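Local atomic coordinates of large ribosomal subunit protein uL10 (Thermotoga maritima, PDB entry 1ZAV), a protein that binds large-subunit rRNA and L7/L12 dimers and probably forms part of the stalk through which the ribosome engages GTP-bound translation factors. Residues Glu71-Thr83 with Leu114-Ala126. Sequence-based numbering, arbitrary orientation.
Sequences EYEGYEEFLKGPT and LKGGFLEGKKFTA
A beta hairpin, strands 114-119 and 122-125 joined by a type I' turn, is covered on one face by the loop that leads from helix 60-69 to strand 83-88. Phe78, on a short 3-10 segment of this loop, lays one flat ring face over the peptide of Gly116 and Gly117, with CZ 3.5 Å from Gly117 N. A CB on Gly116 would run into this ring, and the backbone angles there already disfavour one, so glycine suits the place on two counts. Phe118 supplies the next aromatic surface: Tyr72 turns its ring edge toward the Phe118 face in a T-shaped pair, planes at 73°, while Tyr75 CB meets the Phe118 rim at CE1, 3.7 Å away.

Lysines reach across at two places. Lys123, its CG swung to the far side from the backbone N (chi1 179°), is long enough to pass the Phe78 ring with its methylenes and bring NZ to a lone pair of Gly74 O at 2.6 Å; Glu77 supplies the opposite charge, its OE1 met on the anti side in a salt bridge. Lys115 bends at chi3 (-77°), and its NZ donates to Thr83 OG1 (3.0 Å) and, from above the carbonyl plane, to Phe78 O (3.1 Å); two waters link the same amine to the carbonyls of Glu77 and Pro82. A methionine in place of Lys115 would probably leave Phe78 O and Thr83 OG1 without this shared donor and the loop end less firmly held.

Strand 114-119 pairs with strand 24-28, whose Phe27 meets the Phe78 ring and also touches Leu79, while on the hairpin's other face Phe124 packs against helix 126-133.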
# COMPACT_ATOMS: atom_id res chain seq x y z
N GLU A 71 32.81 -7.73 -1.30
CA GLU A 71 32.51 -6.40 -1.81
C GLU A 71 31.29 -5.70 -1.20
O GLU A 71 30.46 -5.12 -1.91
CB GLU A 71 32.42 -6.44 -3.34
CG GLU A 71 33.71 -6.99 -3.95
CD GLU A 71 33.83 -6.78 -5.45
OE1 GLU A 71 34.78 -7.33 -6.04
OE2 GLU A 71 32.99 -6.07 -6.04
N TYR A 72 31.19 -5.78 0.12
CA TYR A 72 30.11 -5.12 0.85
C TYR A 72 30.66 -3.81 1.39
O TYR A 72 31.87 -3.68 1.62
CB TYR A 72 29.64 -5.98 2.03
CG TYR A 72 28.75 -7.13 1.64
CD1 TYR A 72 29.26 -8.27 1.03
CD2 TYR A 72 27.37 -7.07 1.89
CE1 TYR A 72 28.42 -9.33 0.67
CE2 TYR A 72 26.53 -8.12 1.52
CZ TYR A 72 27.06 -9.25 0.92
OH TYR A 72 26.23 -10.28 0.56
N GLU A 73 29.79 -2.83 1.58
CA GLU A 73 30.22 -1.54 2.13
C GLU A 73 29.23 -1.08 3.19
O GLU A 73 28.07 -1.48 3.17
CB GLU A 73 30.32 -0.49 1.03
CG GLU A 73 31.27 -0.86 -0.09
CD GLU A 73 31.82 0.37 -0.80
OE1 GLU A 73 32.63 1.09 -0.18
OE2 GLU A 73 31.42 0.61 -1.96
N GLY A 74 29.71 -0.25 4.11
CA GLY A 74 28.87 0.28 5.18
C GLY A 74 28.37 -0.74 6.19
O GLY A 74 27.26 -0.62 6.69
N TYR A 75 29.20 -1.74 6.50
CA TYR A 75 28.84 -2.79 7.46
C TYR A 75 29.63 -2.69 8.76
O TYR A 75 29.27 -3.31 9.77
CB TYR A 75 29.10 -4.16 6.82
CG TYR A 75 30.54 -4.32 6.36
CD1 TYR A 75 31.54 -4.65 7.26
CD2 TYR A 75 30.89 -4.09 5.02
CE1 TYR A 75 32.87 -4.75 6.86
CE2 TYR A 75 32.22 -4.19 4.61
CZ TYR A 75 33.20 -4.52 5.53
OH TYR A 75 34.51 -4.59 5.13
N GLU A 76 30.70 -1.90 8.74
CA GLU A 76 31.56 -1.72 9.91
C GLU A 76 30.81 -1.40 11.20
O GLU A 76 31.19 -1.87 12.28
CB GLU A 76 32.60 -0.62 9.64
CG GLU A 76 33.53 -0.89 8.45
CD GLU A 76 32.89 -0.60 7.10
OE1 GLU A 76 33.60 -0.72 6.07
OE2 GLU A 76 31.70 -0.25 7.04
N GLU A 77 29.76 -0.60 11.10
CA GLU A 77 28.97 -0.22 12.27
C GLU A 77 28.25 -1.42 12.90
O GLU A 77 27.78 -1.34 14.03
CB GLU A 77 27.94 0.85 11.90
CG GLU A 77 27.11 0.52 10.68
CD GLU A 77 25.88 1.40 10.57
OE1 GLU A 77 25.28 1.45 9.47
OE2 GLU A 77 25.51 2.03 11.58
N PHE A 78 28.18 -2.52 12.16
CA PHE A 78 27.52 -3.73 12.63
C PHE A 78 28.46 -4.69 13.36
O PHE A 78 28.01 -5.65 13.98
CB PHE A 78 26.89 -4.50 11.45
CG PHE A 78 25.79 -3.75 10.75
CD1 PHE A 78 25.70 -3.78 9.36
CD2 PHE A 78 24.81 -3.07 11.47
CE1 PHE A 78 24.66 -3.13 8.70
CE2 PHE A 78 23.76 -2.41 10.81
CZ PHE A 78 23.69 -2.45 9.42
N LEU A 79 29.76 -4.43 13.30
CA LEU A 79 30.75 -5.32 13.91
C LEU A 79 31.41 -4.82 15.19
O LEU A 79 32.54 -5.21 15.49
CB LEU A 79 31.83 -5.67 12.89
CG LEU A 79 31.31 -6.19 11.55
CD1 LEU A 79 32.50 -6.44 10.62
CD2 LEU A 79 30.51 -7.47 11.76
N LYS A 80 30.72 -3.99 15.94
CA LYS A 80 31.27 -3.46 17.18
C LYS A 80 31.00 -4.42 18.33
O LYS A 80 29.88 -4.48 18.86
CB LYS A 80 30.67 -2.08 17.48
CG LYS A 80 31.09 -1.00 16.50
CD LYS A 80 32.60 -0.79 16.52
CE LYS A 80 33.04 0.40 15.66
NZ LYS A 80 32.78 0.20 14.20
N GLY A 81 32.02 -5.19 18.71
CA GLY A 81 31.90 -6.14 19.79
C GLY A 81 31.55 -7.53 19.28
O GLY A 81 31.28 -7.68 18.09
N PRO A 82 31.57 -8.56 20.14
CA PRO A 82 31.24 -9.92 19.71
C PRO A 82 29.91 -9.93 18.96
O PRO A 82 28.89 -9.47 19.47
CB PRO A 82 31.20 -10.71 21.02
CG PRO A 82 30.90 -9.66 22.05
CD PRO A 82 31.74 -8.50 21.60
N THR A 83 29.94 -10.45 17.74
CA THR A 83 28.74 -10.47 16.90
C THR A 83 28.44 -11.80 16.25
O THR A 83 29.33 -12.45 15.69
CB THR A 83 28.86 -9.41 15.79
OG1 THR A 83 29.23 -8.15 16.36
CG2 THR A 83 27.54 -9.27 15.05
N LEU A 114 19.55 -6.56 17.94
CA LEU A 114 19.40 -6.99 16.56
C LEU A 114 19.81 -5.76 15.76
O LEU A 114 18.99 -4.94 15.35
CB LEU A 114 17.96 -7.39 16.25
CG LEU A 114 17.41 -8.55 17.09
CD1 LEU A 114 16.02 -8.93 16.60
CD2 LEU A 114 18.34 -9.75 17.00
N LYS A 115 21.12 -5.65 15.56
CA LYS A 115 21.78 -4.52 14.92
C LYS A 115 21.50 -4.09 13.48
O LYS A 115 21.75 -2.94 13.12
CB LYS A 115 23.28 -4.70 15.11
CG LYS A 115 23.65 -4.79 16.57
CD LYS A 115 25.15 -4.75 16.80
CE LYS A 115 25.82 -6.07 16.49
NZ LYS A 115 27.23 -6.05 16.97
N GLY A 116 20.99 -5.00 12.65
CA GLY A 116 20.73 -4.66 11.25
C GLY A 116 21.46 -5.62 10.33
O GLY A 116 21.89 -6.69 10.77
N GLY A 117 21.61 -5.25 9.06
CA GLY A 117 22.30 -6.13 8.13
C GLY A 117 21.99 -5.82 6.67
O GLY A 117 21.77 -4.67 6.31
N PHE A 118 21.98 -6.85 5.84
CA PHE A 118 21.70 -6.69 4.43
C PHE A 118 20.63 -7.67 3.98
O PHE A 118 20.70 -8.87 4.27
CB PHE A 118 22.96 -6.91 3.59
CG PHE A 118 24.07 -5.96 3.90
CD1 PHE A 118 24.96 -6.22 4.94
CD2 PHE A 118 24.22 -4.78 3.17
CE1 PHE A 118 25.99 -5.33 5.24
CE2 PHE A 118 25.23 -3.88 3.47
CZ PHE A 118 26.12 -4.15 4.51
N LEU A 119 19.65 -7.15 3.27
CA LEU A 119 18.56 -7.99 2.78
C LEU A 119 18.51 -7.87 1.26
O LEU A 119 18.28 -6.80 0.72
CB LEU A 119 17.24 -7.55 3.41
CG LEU A 119 16.12 -8.60 3.52
CD1 LEU A 119 14.97 -8.01 4.32
CD2 LEU A 119 15.65 -9.02 2.14
N GLU A 120 18.75 -8.99 0.59
CA GLU A 120 18.74 -9.03 -0.86
C GLU A 120 19.60 -7.91 -1.44
O GLU A 120 19.20 -7.21 -2.38
CB GLU A 120 17.29 -8.97 -1.37
CG GLU A 120 16.48 -10.17 -0.84
CD GLU A 120 15.08 -10.30 -1.41
OE1 GLU A 120 14.40 -11.29 -1.05
OE2 GLU A 120 14.64 -9.43 -2.20
N GLY A 121 20.79 -7.75 -0.87
CA GLY A 121 21.72 -6.74 -1.32
C GLY A 121 21.43 -5.32 -0.87
O GLY A 121 22.06 -4.38 -1.37
N LYS A 122 20.50 -5.16 0.06
CA LYS A 122 20.14 -3.83 0.56
C LYS A 122 20.43 -3.74 2.05
O LYS A 122 20.05 -4.61 2.82
CB LYS A 122 18.66 -3.55 0.32
CG LYS A 122 18.23 -3.56 -1.14
CD LYS A 122 16.71 -3.55 -1.28
CE LYS A 122 16.08 -2.32 -0.62
NZ LYS A 122 14.60 -2.28 -0.79
N LYS A 123 21.11 -2.67 2.46
CA LYS A 123 21.44 -2.47 3.86
C LYS A 123 20.19 -2.04 4.64
O LYS A 123 19.39 -1.26 4.15
CB LYS A 123 22.52 -1.39 3.99
CG LYS A 123 22.93 -1.06 5.41
CD LYS A 123 24.00 0.02 5.44
CE LYS A 123 24.48 0.27 6.85
NZ LYS A 123 25.57 1.28 6.91
N PHE A 124 20.01 -2.59 5.84
CA PHE A 124 18.88 -2.18 6.68
C PHE A 124 19.41 -1.95 8.08
O PHE A 124 20.38 -2.58 8.50
CB PHE A 124 17.75 -3.23 6.66
CG PHE A 124 18.11 -4.56 7.26
CD1 PHE A 124 18.00 -4.79 8.63
CD2 PHE A 124 18.52 -5.61 6.45
CE1 PHE A 124 18.29 -6.03 9.18
CE2 PHE A 124 18.82 -6.86 6.98
CZ PHE A 124 18.70 -7.07 8.36
N THR A 125 18.79 -1.01 8.80
CA THR A 125 19.23 -0.67 10.15
C THR A 125 18.48 -1.45 11.21
O THR A 125 17.50 -2.13 10.92
CB THR A 125 19.04 0.83 10.43
OG1 THR A 125 17.66 1.15 10.31
CG2 THR A 125 19.85 1.66 9.44
N ALA A 126 18.95 -1.33 12.45
CA ALA A 126 18.33 -2.01 13.59
C ALA A 126 16.84 -1.72 13.70
O ALA A 126 16.04 -2.63 13.91
CB ALA A 126 19.05 -1.60 14.87
O HOH W 1 28.08 -3.16 16.21
O HOH W 2 27.59 -7.36 19.86